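Long-range contact in diaminopimelate decarboxylase (Phaeodactylum tricornutum, PDB 7JPJ), which probably catalyses the pyridoxal phosphate-dependent decarboxylation of diaminopimelate to lysine and works as an obligate dimer: residues G26-A31 with P408-V413. Sequence-based numbering, arbitrary orientation.
Sequences GTPLYA and PEAPEV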
loop_
_atom_site.group_PDB
_atom_site.type_symbol
_atom_site.label_atom_id
_atom_site.label_comp_id
_atom_site.label_asym_id
_atom_site.label_seq_id
_atom_site.Cartn_x
_atom_site.Cartn_y
_atom_site.Cartn_z
ATOM N N GLY A 26 7.831 22.248 -4.114
ATOM C CA GLY A 26 7.915 21.403 -5.284
ATOM C C GLY A 26 6.887 20.294 -5.250
ATOM O O GLY A 26 6.118 20.143 -4.301
ATOM N N THR A 27 6.885 19.503 -6.314
ATOM C CA THR A 27 5.981 18.378 -6.484
ATOM C C THR A 27 6.666 17.077 -6.092
ATOM O O THR A 27 7.896 16.978 -6.117
ATOM C CB THR A 27 5.500 18.302 -7.940
ATOM O OG1 THR A 27 6.576 18.641 -8.824
ATOM C CG2 THR A 27 4.333 19.260 -8.169
ATOM N N PRO A 28 5.899 16.042 -5.704
ATOM C CA PRO A 28 4.438 15.996 -5.571
ATOM C C PRO A 28 3.935 16.539 -4.239
ATOM O O PRO A 28 4.736 16.770 -3.333
ATOM C CB PRO A 28 4.135 14.504 -5.692
ATOM C CG PRO A 28 5.330 13.851 -5.107
ATOM C CD PRO A 28 6.510 14.725 -5.452
ATOM N N LEU A 29 2.623 16.737 -4.124
ATOM C CA LEU A 29 2.032 17.224 -2.885
ATOM C C LEU A 29 0.546 16.898 -2.875
ATOM O O LEU A 29 -0.064 16.656 -3.918
ATOM C CB LEU A 29 2.251 18.731 -2.713
ATOM C CG LEU A 29 1.670 19.635 -3.806
ATOM C CD1 LEU A 29 0.379 20.312 -3.352
ATOM C CD2 LEU A 29 2.699 20.667 -4.236
ATOM N N TYR A 30 -0.022 16.884 -1.673
ATOM C CA TYR A 30 -1.460 16.769 -1.480
ATOM C C TYR A 30 -2.033 18.158 -1.236
ATOM O O TYR A 30 -1.500 18.920 -0.421
ATOM C CB TYR A 30 -1.803 15.862 -0.296
ATOM C CG TYR A 30 -1.319 14.428 -0.392
ATOM C CD1 TYR A 30 -2.036 13.477 -1.107
ATOM C CD2 TYR A 30 -0.167 14.018 0.269
ATOM C CE1 TYR A 30 -1.605 12.165 -1.181
ATOM C CE2 TYR A 30 0.273 12.708 0.199
ATOM C CZ TYR A 30 -0.450 11.785 -0.524
ATOM O OH TYR A 30 -0.019 10.482 -0.591
ATOM N N ALA A 31 -3.116 18.482 -1.938
ATOM C CA ALA A 31 -3.808 19.753 -1.780
ATOM C C ALA A 31 -5.212 19.493 -1.259
ATOM O O ALA A 31 -5.954 18.693 -1.839
ATOM C CB ALA A 31 -3.862 20.520 -3.101
ATOM N N PRO A 408 10.424 10.173 -0.461
ATOM C CA PRO A 408 9.923 10.792 0.770
ATOM C C PRO A 408 8.414 10.955 0.742
ATOM O O PRO A 408 7.793 11.050 -0.321
ATOM C CB PRO A 408 10.624 12.155 0.793
ATOM C CG PRO A 408 10.942 12.435 -0.633
ATOM C CD PRO A 408 11.247 11.101 -1.253
ATOM N N GLU A 409 7.827 10.988 1.937
ATOM C CA GLU A 409 6.395 11.225 2.069
ATOM C C GLU A 409 6.050 12.634 1.598
ATOM O O GLU A 409 6.633 13.617 2.065
ATOM C CB GLU A 409 5.954 11.023 3.517
ATOM C CG GLU A 409 4.529 10.511 3.665
ATOM C CD GLU A 409 4.081 10.409 5.116
ATOM O OE1 GLU A 409 4.946 10.479 6.017
ATOM O OE2 GLU A 409 2.863 10.244 5.354
ATOM N N ALA A 410 5.094 12.727 0.675
ATOM C CA ALA A 410 4.755 14.005 0.067
ATOM C C ALA A 410 4.183 14.970 1.106
ATOM O O ALA A 410 3.532 14.551 2.068
ATOM C CB ALA A 410 3.749 13.809 -1.065
ATOM N N PRO A 411 4.414 16.269 0.936
ATOM C CA PRO A 411 3.834 17.257 1.854
ATOM C C PRO A 411 2.337 17.415 1.630
ATOM O O PRO A 411 1.754 16.883 0.686
ATOM C CB PRO A 411 4.588 18.544 1.508
ATOM C CG PRO A 411 5.008 18.360 0.095
ATOM C CD PRO A 411 5.302 16.895 -0.058
ATOM N N GLU A 412 1.713 18.172 2.531
ATOM C CA GLU A 412 0.288 18.465 2.459
ATOM C C GLU A 412 0.071 19.969 2.528
ATOM O O GLU A 412 0.712 20.662 3.324
ATOM C CB GLU A 412 -0.486 17.773 3.587
ATOM C CG GLU A 412 -0.779 16.307 3.328
ATOM C CD GLU A 412 -1.305 15.589 4.560
ATOM O OE1 GLU A 412 -0.916 15.974 5.685
ATOM O OE2 GLU A 412 -2.102 14.638 4.405
ATOM N N VAL A 413 -0.835 20.468 1.692
ATOM C CA VAL A 413 -1.126 21.891 1.592
ATOM C C VAL A 413 -2.618 22.098 1.809
ATOM O O VAL A 413 -3.436 21.268 1.395
ATOM C CB VAL A 413 -0.679 22.462 0.228
ATOM C CG1 VAL A 413 -1.035 23.936 0.106
ATOM C CG2 VAL A 413 0.813 22.261 0.035
#
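Tyr-30 and Glu-412 lie side by side as a parallel beta bridge, and Ala-31 with Val-413 forms the next one. The pairing joins an N-terminal strand to a C-terminal strand in the beta domain that stands beside the TIM barrel in fold-type III (alanine racemase-like) PLP enzymes. Strand 289-300 flanks the first strand on its other edge, and strand 421-423 flanks the second. Both backbone hydrogen bonds of the contact use Tyr-30. Its N donates to Pro-411 O (3.0 Å, nearly straight at 173°), and its O accepts a bond from Val-413 N at 2.7 Å.

On the Tyr-30 side of the sheet, Tyr-30 CG lies beside the backbone N and anti to the carbonyl carbon (chi1 -60°). This sets Pro-411 O at the ring edge, near the ring plane, 3.5 Å from Tyr-30 CD2. The Ala-410 methyl CB approaches Tyr-30 CE2 obliquely at 3.9 Å. Glu-412 CG packs against Tyr-30 CB, and beyond it the chain runs extended. The carboxylate plane stands 72° from the ring. The polar ends bond to residues outside the two segments: Tyr-30 OH bonds Asp-318 O, while Glu-412 bonds Asn-64 through OE1 and both Tyr-32 and Ser-397 through OE2. Three hydrogen bonds thus hold the carboxylate of the buried Glu-412.

The other face is apolar, and Ala-24 of helix 14-24 covers Leu-29, Pro-411 and Val-413. Leu-29 CG sits between its backbone N and carbonyl carbon. Leu-29 CB meets Pro-411 CG at 4.0 Å, and Leu-29 CD1 reaches Val-413 CG2 at 3.9 Å. The peptide bond before Pro-28 is cis. Pro-28 O lies beside Pro-411 CD and is hydrogen-bonded by Arg-427 NH1.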